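Side-chain contacts in protease (Penicillium cyclopium, PDB 5Z6O), which is a subtilisin-type serine protease of the proteinase K kind that cuts peptide bonds and probably degrades casein, gelatin and type IV collagen: residues V37-D42 with D116-D121; I45-A50 with G54-G59; K130-M135 with H233-A238; S84-A89 with I212-P217. One frame throughout, in Å; residues are numbered along the deposited sequence.

Interaction 1 (V37-D42 with D116-D121)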
# COMPACT_ATOMS: atom_id res chain seq x y z
N VAL A 37 -12.19 4.53 -0.16
CA VAL A 37 -11.93 3.76 -1.37
C VAL A 37 -10.43 3.65 -1.57
O VAL A 37 -9.71 4.66 -1.50
CB VAL A 37 -12.59 4.42 -2.59
CG1 VAL A 37 -12.27 3.62 -3.85
CG2 VAL A 37 -14.10 4.54 -2.35
N ILE A 38 -9.95 2.44 -1.81
CA ILE A 38 -8.54 2.18 -2.10
C ILE A 38 -8.44 1.68 -3.54
O ILE A 38 -8.99 0.63 -3.88
CB ILE A 38 -7.95 1.13 -1.15
CG1 ILE A 38 -7.99 1.63 0.30
CG2 ILE A 38 -6.51 0.87 -1.54
CD1 ILE A 38 -7.70 0.50 1.35
N TYR A 39 -7.67 2.39 -4.36
CA TYR A 39 -7.43 1.93 -5.73
C TYR A 39 -6.14 1.12 -5.76
O TYR A 39 -5.07 1.65 -5.45
CB TYR A 39 -7.30 3.12 -6.68
CG TYR A 39 -8.58 3.92 -6.77
CD1 TYR A 39 -9.57 3.55 -7.69
CD2 TYR A 39 -8.78 5.05 -5.96
CE1 TYR A 39 -10.74 4.26 -7.80
CE2 TYR A 39 -9.98 5.76 -6.05
CZ TYR A 39 -10.94 5.36 -6.98
OH TYR A 39 -12.10 6.08 -7.07
N GLY A 40 -6.24 -0.13 -6.18
CA GLY A 40 -5.08 -1.00 -6.32
C GLY A 40 -4.60 -0.97 -7.76
O GLY A 40 -5.27 -1.51 -8.65
N VAL A 41 -3.47 -0.32 -8.01
CA VAL A 41 -2.96 -0.13 -9.36
C VAL A 41 -1.88 -1.18 -9.58
O VAL A 41 -0.73 -1.01 -9.13
CB VAL A 41 -2.42 1.30 -9.55
CG1 VAL A 41 -1.86 1.50 -10.94
CG2 VAL A 41 -3.52 2.35 -9.26
N ASP A 42 -2.21 -2.28 -10.26
CA ASP A 42 -1.37 -3.47 -10.19
C ASP A 42 -1.78 -4.46 -11.28
O ASP A 42 -2.26 -4.03 -12.34
CB ASP A 42 -1.50 -4.08 -8.78
CG ASP A 42 -0.27 -4.81 -8.34
OD1 ASP A 42 0.16 -5.74 -9.05
OD2 ASP A 42 0.25 -4.47 -7.25
N ASP A 116 -4.99 7.86 -14.35
CA ASP A 116 -5.94 8.87 -14.80
C ASP A 116 -7.38 8.40 -14.61
O ASP A 116 -8.25 9.18 -14.17
CB ASP A 116 -5.68 9.21 -16.27
CG ASP A 116 -4.47 10.12 -16.48
OD1 ASP A 116 -3.84 10.59 -15.50
OD2 ASP A 116 -4.14 10.35 -17.66
N TRP A 117 -7.65 7.13 -14.96
CA TRP A 117 -9.00 6.59 -14.76
C TRP A 117 -9.40 6.67 -13.30
O TRP A 117 -10.54 7.07 -12.97
CB TRP A 117 -9.06 5.14 -15.25
CG TRP A 117 -10.41 4.55 -15.04
CD1 TRP A 117 -11.43 4.48 -15.96
CD2 TRP A 117 -10.92 3.96 -13.83
NE1 TRP A 117 -12.55 3.90 -15.38
CE2 TRP A 117 -12.26 3.56 -14.07
CE3 TRP A 117 -10.37 3.73 -12.56
CZ2 TRP A 117 -13.05 2.96 -13.10
CZ3 TRP A 117 -11.17 3.11 -11.59
CH2 TRP A 117 -12.49 2.74 -11.86
N ALA A 118 -8.48 6.32 -12.40
CA ALA A 118 -8.82 6.30 -10.98
C ALA A 118 -9.13 7.69 -10.45
O ALA A 118 -10.03 7.88 -9.61
CB ALA A 118 -7.69 5.64 -10.21
N VAL A 119 -8.36 8.70 -10.89
CA VAL A 119 -8.63 10.06 -10.43
C VAL A 119 -10.04 10.49 -10.86
O VAL A 119 -10.81 11.07 -10.06
CB VAL A 119 -7.56 11.04 -10.96
CG1 VAL A 119 -8.07 12.48 -10.80
CG2 VAL A 119 -6.20 10.85 -10.22
N LYS A 120 -10.39 10.22 -12.12
CA LYS A 120 -11.74 10.54 -12.59
C LYS A 120 -12.80 9.84 -11.77
O LYS A 120 -13.82 10.43 -11.39
CB LYS A 120 -11.90 10.14 -14.06
CG LYS A 120 -11.41 11.19 -15.04
CD LYS A 120 -11.82 10.83 -16.46
CE LYS A 120 -11.32 11.88 -17.44
NZ LYS A 120 -9.84 11.97 -17.41
N ASP A 121 -12.60 8.55 -11.50
CA ASP A 121 -13.56 7.79 -10.71
C ASP A 121 -13.71 8.35 -9.30
O ASP A 121 -14.81 8.41 -8.76
CB ASP A 121 -13.15 6.32 -10.66
CG ASP A 121 -14.19 5.45 -10.01
OD1 ASP A 121 -15.22 5.16 -10.66
OD2 ASP A 121 -13.99 5.07 -8.84
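Y39 and D121 make the one polar bond between strand 37-42 and segment 116-121 of helix 108-124. Y39 OH donates to D121 OD2 at 2.8 Å. The acceptor is the anti lone pair of OD2, the one facing away from the other carboxylate oxygen. The carboxylate stands nearly upright to the phenol, with the two planes 87° apart, and OD2 sits at the ring edge. With CG anti to the backbone N (chi1 -173°), the carboxylate of D121 swings out to the phenol. OD2 also forms a salt bridge with R125, so one oxygen serves both a phenol and a guanidinium group.

The apolar contacts are made by the same ring. A118 CB lies over one face in a CH-pi contact, 4.0 Å from the ring centroid of Y39. V37 CG1 is on the opposite face, so the phenol is sandwiched. W117 brings CZ3 to 4.0 Å from Y39 CE1, and the two side chains cross at about a right angle. On the tryptophan, D121 CB lies over one face.

Segment 116-121 runs nearly antiparallel to strand 37-42, at 169°, with axes 10.1 Å apart. This is the alpha/beta layering of the subtilase fold, in which helices cover a central parallel sheet.

Interaction 2 (I45-A50 with G54-G59)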
# COMPACT_ATOMS: atom_id res chain seq x y z
N ILE A 45 -7.17 -7.75 -9.46
CA ILE A 45 -7.55 -8.34 -8.18
C ILE A 45 -8.54 -9.45 -8.43
O ILE A 45 -9.49 -9.28 -9.21
CB ILE A 45 -8.19 -7.30 -7.25
CG1 ILE A 45 -7.25 -6.15 -6.97
CG2 ILE A 45 -8.63 -7.96 -5.93
CD1 ILE A 45 -7.99 -5.00 -6.27
N ASP A 46 -8.36 -10.57 -7.74
CA ASP A 46 -9.37 -11.65 -7.72
C ASP A 46 -10.48 -11.18 -6.80
O ASP A 46 -10.48 -11.49 -5.60
CB ASP A 46 -8.75 -12.96 -7.27
CG ASP A 46 -9.75 -14.10 -7.18
OD1 ASP A 46 -10.90 -13.93 -7.60
OD2 ASP A 46 -9.37 -15.15 -6.65
N ILE A 47 -11.42 -10.41 -7.35
CA ILE A 47 -12.41 -9.76 -6.52
C ILE A 47 -13.38 -10.76 -5.91
O ILE A 47 -14.06 -10.43 -4.94
CB ILE A 47 -13.19 -8.65 -7.27
CG1 ILE A 47 -13.95 -9.21 -8.44
CG2 ILE A 47 -12.24 -7.48 -7.74
CD1 ILE A 47 -14.94 -8.21 -9.01
N GLY A 48 -13.40 -11.99 -6.42
CA GLY A 48 -14.25 -13.02 -5.81
C GLY A 48 -13.64 -13.67 -4.60
O GLY A 48 -14.28 -14.50 -3.95
N HIS A 49 -12.41 -13.31 -4.24
CA HIS A 49 -11.72 -13.99 -3.16
C HIS A 49 -12.44 -13.75 -1.84
O HIS A 49 -12.92 -12.66 -1.57
CB HIS A 49 -10.27 -13.48 -3.03
CG HIS A 49 -9.40 -14.38 -2.21
ND1 HIS A 49 -9.54 -14.53 -0.85
CD2 HIS A 49 -8.33 -15.13 -2.56
CE1 HIS A 49 -8.63 -15.38 -0.40
NE2 HIS A 49 -7.89 -15.77 -1.42
N ALA A 50 -12.50 -14.79 -1.01
CA ALA A 50 -13.24 -14.65 0.24
C ALA A 50 -12.71 -13.53 1.12
O ALA A 50 -13.46 -12.94 1.90
CB ALA A 50 -13.23 -15.97 1.01
N GLY A 54 -16.89 -9.26 -0.66
CA GLY A 54 -17.75 -8.40 -1.45
C GLY A 54 -17.36 -6.94 -1.51
O GLY A 54 -18.05 -6.17 -2.18
N ARG A 55 -16.27 -6.52 -0.85
CA ARG A 55 -15.90 -5.12 -0.83
C ARG A 55 -14.99 -4.73 -1.99
O ARG A 55 -14.68 -3.53 -2.15
CB ARG A 55 -15.20 -4.79 0.49
CG ARG A 55 -16.10 -4.97 1.70
CD ARG A 55 -15.37 -4.75 3.00
NE ARG A 55 -14.50 -5.87 3.29
CZ ARG A 55 -13.18 -5.81 3.24
NH1 ARG A 55 -12.46 -6.88 3.55
NH2 ARG A 55 -12.58 -4.64 2.96
N ALA A 56 -14.56 -5.68 -2.81
CA ALA A 56 -13.70 -5.39 -3.95
C ALA A 56 -14.54 -5.33 -5.21
O ALA A 56 -15.37 -6.21 -5.46
CB ALA A 56 -12.63 -6.48 -4.11
N GLU A 57 -14.29 -4.32 -6.03
CA GLU A 57 -14.99 -4.21 -7.29
C GLU A 57 -13.98 -3.94 -8.40
O GLU A 57 -12.87 -3.48 -8.14
CB GLU A 57 -16.07 -3.10 -7.24
CG GLU A 57 -15.53 -1.71 -7.27
CD GLU A 57 -16.60 -0.64 -6.97
OE1 GLU A 57 -17.38 -0.80 -6.00
OE2 GLU A 57 -16.66 0.37 -7.70
N TRP A 58 -14.36 -4.28 -9.64
CA TRP A 58 -13.47 -4.10 -10.78
C TRP A 58 -13.61 -2.69 -11.32
O TRP A 58 -14.72 -2.27 -11.64
CB TRP A 58 -13.79 -5.11 -11.89
CG TRP A 58 -12.72 -5.15 -12.90
CD1 TRP A 58 -12.65 -4.45 -14.08
CD2 TRP A 58 -11.53 -5.93 -12.83
NE1 TRP A 58 -11.48 -4.75 -14.74
CE2 TRP A 58 -10.77 -5.65 -13.98
CE3 TRP A 58 -11.01 -6.82 -11.89
CZ2 TRP A 58 -9.54 -6.24 -14.22
CZ3 TRP A 58 -9.80 -7.42 -12.13
CH2 TRP A 58 -9.07 -7.12 -13.28
N GLY A 59 -12.49 -1.95 -11.44
CA GLY A 59 -12.51 -0.60 -11.94
C GLY A 59 -12.25 -0.55 -13.43
O GLY A 59 -13.18 -0.28 -14.21
O HOH W 1 -15.57 -8.33 -3.68
O HOH W 2 -15.33 -11.22 -2.22
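This contact belongs to the loop that leaves the strand of the catalytic aspartate, D42, and returns as the edge strand 56-61 of the parallel sheet. I47 and A56 meet at its middle. I47 CG2 lies 3.8 Å from A56 CB, and I47 CB rests 3.7 Å from A56 O. The ethyl arm of I47 takes the crowded position between backbone N and carbonyl carbon (chi1 62°). This carries CD1 on to W58, 4.0 Å from W58 N.

W58 reaches back to I45, at the start of the loop. Its CZ3 meets I45 O at 3.5 Å, with the oxygen in the plane of the indole, at its edge. CG anti to the backbone N (chi1 -167°) swings the ring there.

Cutting I47 back to an alanine would remove CG2 and the ethyl arm and would probably open a gap against the A56 methyl and the backbone at W58.

A type I beta turn from D46 to H49 shapes the loop, closed by H49 N to D46 O. Two waters then join the backbones. Water 1 lies 2.9 Å from I47 O and 2.8 Å from A56 O. Water 2 accepts from G54 N at 3.0 Å and also lies near I47 O and H49 O.

Between these two segments, apolar packing, the indole edge at I45 O and water bridges take the place of direct hydrogen bonds.

Interaction 3 (K130-M135 with H233-A238)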
# COMPACT_ATOMS: atom_id res chain seq x y z
N LYS A 130 -10.59 11.84 0.38
CA LYS A 130 -10.74 10.65 1.22
C LYS A 130 -10.66 9.40 0.36
O LYS A 130 -11.48 8.48 0.44
CB LYS A 130 -12.02 10.74 2.04
CG LYS A 130 -13.24 11.24 1.33
CD LYS A 130 -14.39 11.37 2.34
CE LYS A 130 -15.76 11.12 1.72
NZ LYS A 130 -16.28 12.31 0.98
N SER A 131 -9.62 9.34 -0.47
CA SER A 131 -9.37 8.24 -1.40
C SER A 131 -7.90 7.87 -1.27
O SER A 131 -7.08 8.75 -0.97
CB SER A 131 -9.60 8.59 -2.89
OG SER A 131 -10.94 8.89 -3.21
N VAL A 132 -7.56 6.60 -1.58
CA VAL A 132 -6.20 6.09 -1.44
C VAL A 132 -5.84 5.33 -2.70
O VAL A 132 -6.67 4.64 -3.28
CB VAL A 132 -6.10 5.18 -0.18
CG1 VAL A 132 -4.77 4.40 -0.17
CG2 VAL A 132 -6.27 6.02 1.07
N MET A 133 -4.61 5.52 -3.16
CA MET A 133 -4.11 4.75 -4.28
C MET A 133 -2.84 4.05 -3.86
O MET A 133 -1.95 4.67 -3.27
CB MET A 133 -3.85 5.66 -5.49
CG MET A 133 -3.30 4.90 -6.70
SD MET A 133 -2.95 5.95 -8.14
CE MET A 133 -4.60 6.34 -8.70
N ASN A 134 -2.73 2.77 -4.19
CA ASN A 134 -1.52 2.02 -3.90
C ASN A 134 -0.82 1.65 -5.20
O ASN A 134 -1.42 1.05 -6.09
CB ASN A 134 -1.81 0.75 -3.11
CG ASN A 134 -0.52 0.04 -2.71
OD1 ASN A 134 0.19 0.50 -1.80
ND2 ASN A 134 -0.20 -1.03 -3.39
N MET A 135 0.49 1.93 -5.28
CA MET A 135 1.27 1.61 -6.49
C MET A 135 2.46 0.77 -6.06
O MET A 135 3.46 1.32 -5.62
CB MET A 135 1.74 2.85 -7.25
CG MET A 135 0.58 3.48 -8.03
SD MET A 135 1.19 4.79 -9.18
CE MET A 135 2.18 3.88 -10.34
N HIS A 233 0.64 -1.84 3.26
CA HIS A 233 0.41 -1.59 4.69
C HIS A 233 0.12 -0.12 4.92
O HIS A 233 -0.73 0.25 5.74
CB HIS A 233 1.61 -2.01 5.55
CG HIS A 233 1.83 -3.50 5.66
ND1 HIS A 233 2.51 -4.23 4.72
CD2 HIS A 233 1.49 -4.37 6.65
CE1 HIS A 233 2.58 -5.50 5.11
NE2 HIS A 233 1.98 -5.61 6.28
N VAL A 234 0.85 0.75 4.21
CA VAL A 234 0.69 2.19 4.39
C VAL A 234 -0.60 2.66 3.71
O VAL A 234 -1.31 3.52 4.26
CB VAL A 234 1.94 2.94 3.88
CG1 VAL A 234 1.78 4.46 4.04
CG2 VAL A 234 3.18 2.49 4.66
N ALA A 235 -0.96 2.08 2.56
CA ALA A 235 -2.25 2.40 1.95
C ALA A 235 -3.37 2.09 2.92
O ALA A 235 -4.29 2.90 3.13
CB ALA A 235 -2.47 1.60 0.66
N GLY A 236 -3.32 0.90 3.53
CA GLY A 236 -4.35 0.55 4.49
C GLY A 236 -4.34 1.46 5.71
O GLY A 236 -5.40 1.84 6.21
N ALA A 237 -3.16 1.78 6.23
CA ALA A 237 -3.11 2.66 7.40
C ALA A 237 -3.67 4.04 7.07
O ALA A 237 -4.30 4.69 7.92
CB ALA A 237 -1.67 2.77 7.93
N ALA A 238 -3.42 4.55 5.86
CA ALA A 238 -4.00 5.83 5.50
C ALA A 238 -5.51 5.76 5.48
O ALA A 238 -6.18 6.66 5.98
CB ALA A 238 -3.48 6.30 4.13
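The central helix 227-245, which carries the catalytic serine S228 near its start, packs here on strand 131-135 in the middle of the parallel sheet. V132 and A235 form the heart of the contact. V132 CG1 meets A235 CB at 3.7 Å, and the same methyl lies 3.7 Å from A235 O. The other branch, CG2, reaches A238 CB one helical turn on, at 4.2 Å. The valine thus straddles the two alanines, one methyl to each. CG1 is anti to the backbone N (chi1 168°), which spreads the branches along the helix.

Strand 131-135 and segment 233-238 run almost exactly antiparallel, at 178°, with axes 8.3 Å apart. In the subtilase fold this helix lies against the sheet on the face opposite helix 108-124, and M133 of the same strand packs on that second helix. The helix meets the strand with small side chains, the methyls of A235 and A238, and this allows the close approach.

N134 adds a second contact to A235, its CB lying 3.9 Å from A235 CB. Its side chain also touches A231 and P232 in the preceding turn of the helix. The side chain of the catalytic D42 lies about 5 Å from that of N134. Strand 157-162 extends the packing, with S160 on A235 and F158 on A238.

Interaction 4 (S84-A89 with I212-P217)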
# COMPACT_ATOMS: atom_id res chain seq x y z
N SER A 84 -10.13 -9.01 4.85
CA SER A 84 -10.67 -9.32 6.18
C SER A 84 -9.66 -10.02 7.07
O SER A 84 -9.46 -9.64 8.23
CB SER A 84 -11.92 -10.20 6.06
OG SER A 84 -12.94 -9.46 5.40
N LYS A 85 -9.03 -11.05 6.55
CA LYS A 85 -8.07 -11.80 7.35
C LYS A 85 -6.66 -11.24 7.24
O LYS A 85 -5.97 -11.13 8.24
CB LYS A 85 -8.07 -13.28 6.95
CG LYS A 85 -8.97 -14.14 7.84
CD LYS A 85 -9.00 -15.59 7.39
CE LYS A 85 -7.61 -16.07 6.96
NZ LYS A 85 -6.67 -16.26 8.10
N PHE A 86 -6.23 -10.83 6.04
CA PHE A 86 -4.83 -10.46 5.87
C PHE A 86 -4.59 -8.96 5.82
O PHE A 86 -3.46 -8.55 5.61
CB PHE A 86 -4.27 -11.11 4.59
CG PHE A 86 -4.37 -12.60 4.61
CD1 PHE A 86 -3.52 -13.35 5.39
CD2 PHE A 86 -5.30 -13.25 3.82
CE1 PHE A 86 -3.61 -14.73 5.42
CE2 PHE A 86 -5.40 -14.63 3.83
CZ PHE A 86 -4.57 -15.36 4.64
N GLY A 87 -5.62 -8.14 6.07
CA GLY A 87 -5.50 -6.73 5.75
C GLY A 87 -5.55 -5.74 6.89
O GLY A 87 -6.02 -6.05 7.99
N VAL A 88 -5.05 -4.53 6.61
CA VAL A 88 -4.97 -3.45 7.59
C VAL A 88 -6.34 -2.79 7.81
O VAL A 88 -6.79 -2.63 8.94
CB VAL A 88 -3.92 -2.40 7.13
CG1 VAL A 88 -3.87 -1.20 8.13
CG2 VAL A 88 -2.52 -3.04 7.08
N ALA A 89 -7.00 -2.39 6.73
CA ALA A 89 -8.24 -1.60 6.79
C ALA A 89 -9.36 -2.53 6.36
O ALA A 89 -9.72 -2.59 5.18
CB ALA A 89 -8.17 -0.34 5.91
N ILE A 212 5.61 -11.52 3.88
CA ILE A 212 4.28 -10.99 4.16
C ILE A 212 3.26 -11.94 3.54
O ILE A 212 3.33 -12.25 2.35
CB ILE A 212 4.12 -9.57 3.58
CG1 ILE A 212 5.12 -8.61 4.21
CG2 ILE A 212 2.64 -9.13 3.72
CD1 ILE A 212 4.93 -8.50 5.75
N THR A 213 2.33 -12.46 4.35
CA THR A 213 1.33 -13.41 3.89
C THR A 213 0.02 -12.68 3.58
O THR A 213 -0.46 -11.88 4.40
CB THR A 213 1.10 -14.48 4.95
OG1 THR A 213 2.36 -15.12 5.20
CG2 THR A 213 0.02 -15.53 4.51
N ALA A 214 -0.58 -12.99 2.42
CA ALA A 214 -1.86 -12.37 2.06
C ALA A 214 -2.56 -13.24 1.01
O ALA A 214 -2.03 -14.27 0.59
CB ALA A 214 -1.65 -10.95 1.53
N ALA A 215 -3.74 -12.80 0.57
CA ALA A 215 -4.56 -13.60 -0.35
C ALA A 215 -3.89 -13.77 -1.71
O ALA A 215 -3.12 -12.92 -2.17
CB ALA A 215 -5.92 -12.90 -0.55
N TYR A 216 -4.22 -14.87 -2.38
CA TYR A 216 -3.71 -15.16 -3.71
C TYR A 216 -4.87 -15.67 -4.56
O TYR A 216 -5.80 -16.28 -4.02
CB TYR A 216 -2.61 -16.22 -3.59
CG TYR A 216 -1.52 -16.13 -4.58
CD1 TYR A 216 -0.69 -15.01 -4.64
CD2 TYR A 216 -1.28 -17.19 -5.45
CE1 TYR A 216 0.33 -14.95 -5.57
CE2 TYR A 216 -0.26 -17.13 -6.38
CZ TYR A 216 0.53 -16.01 -6.43
OH TYR A 216 1.55 -15.97 -7.36
N PRO A 217 -4.88 -15.39 -5.85
CA PRO A 217 -6.03 -15.79 -6.69
C PRO A 217 -6.41 -17.25 -6.51
O PRO A 217 -5.56 -18.13 -6.41
CB PRO A 217 -5.55 -15.51 -8.11
CG PRO A 217 -4.58 -14.35 -7.96
CD PRO A 217 -3.85 -14.68 -6.63
O HOH W 3 -0.84 -9.11 4.89
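F86 lays one ring face on the backbone of strand 212-215. A214 CA sits over that face in a CH-pi contact, 4.0 Å from the ring centroid of F86 and 27° off the normal. The nearest ring atom is F86 CG, 3.6 Å from A214 CA. Peptide atoms come obliquely on both flanks: T213 O is 3.5 Å from F86 CD1, and A215 N is 3.6 Å from F86 CD2. T213 CG2 touches F86 CE1 at 3.8 Å. K85 CB lies across the opposite face of the ring. P9, D51 and S221 also touch the phenylalanine.

CG anti to the carbonyl carbon (chi1 -59°) turns the ring out over the strand backbone. Water 3 pins the backbones together, donating to F86 O and to T213 O, each at 2.8 Å. A serine in place of F86 would probably leave a gap over A214 and strip T213 CG2 of its ring contact.

Further out, A215 N bonds to S79 OG on helix 73-82, and T213 OG1 bonds to T223 on the neighbouring strand. The arrangement joins the loop after the helix of the catalytic H73 to the two-stranded antiparallel hairpin 212-215/221-224, which precedes the helix of the catalytic serine in the subtilase fold.

Interactions 1 and 3 hold the same parallel sheet from its two faces. Strands 37-42 and 131-135 are neighbours, bonded through Y39 N to V132 O and Y39 O to N134 N. Interaction 3 is the deeper, wholly buried and built on small apolar groups. Interaction 1 is partly buried and adds a charged hydrogen bond. Interactions 2 and 4 involve loops. Both use water between main-chain atoms, but interaction 4 is buried around one aromatic ring, whereas interaction 2 is partly buried at the sheet edge. R55 NH1 to S84 OG joins these two. Interaction 4 also touches interaction 3, where V88 and A89 pack on G236 and A237.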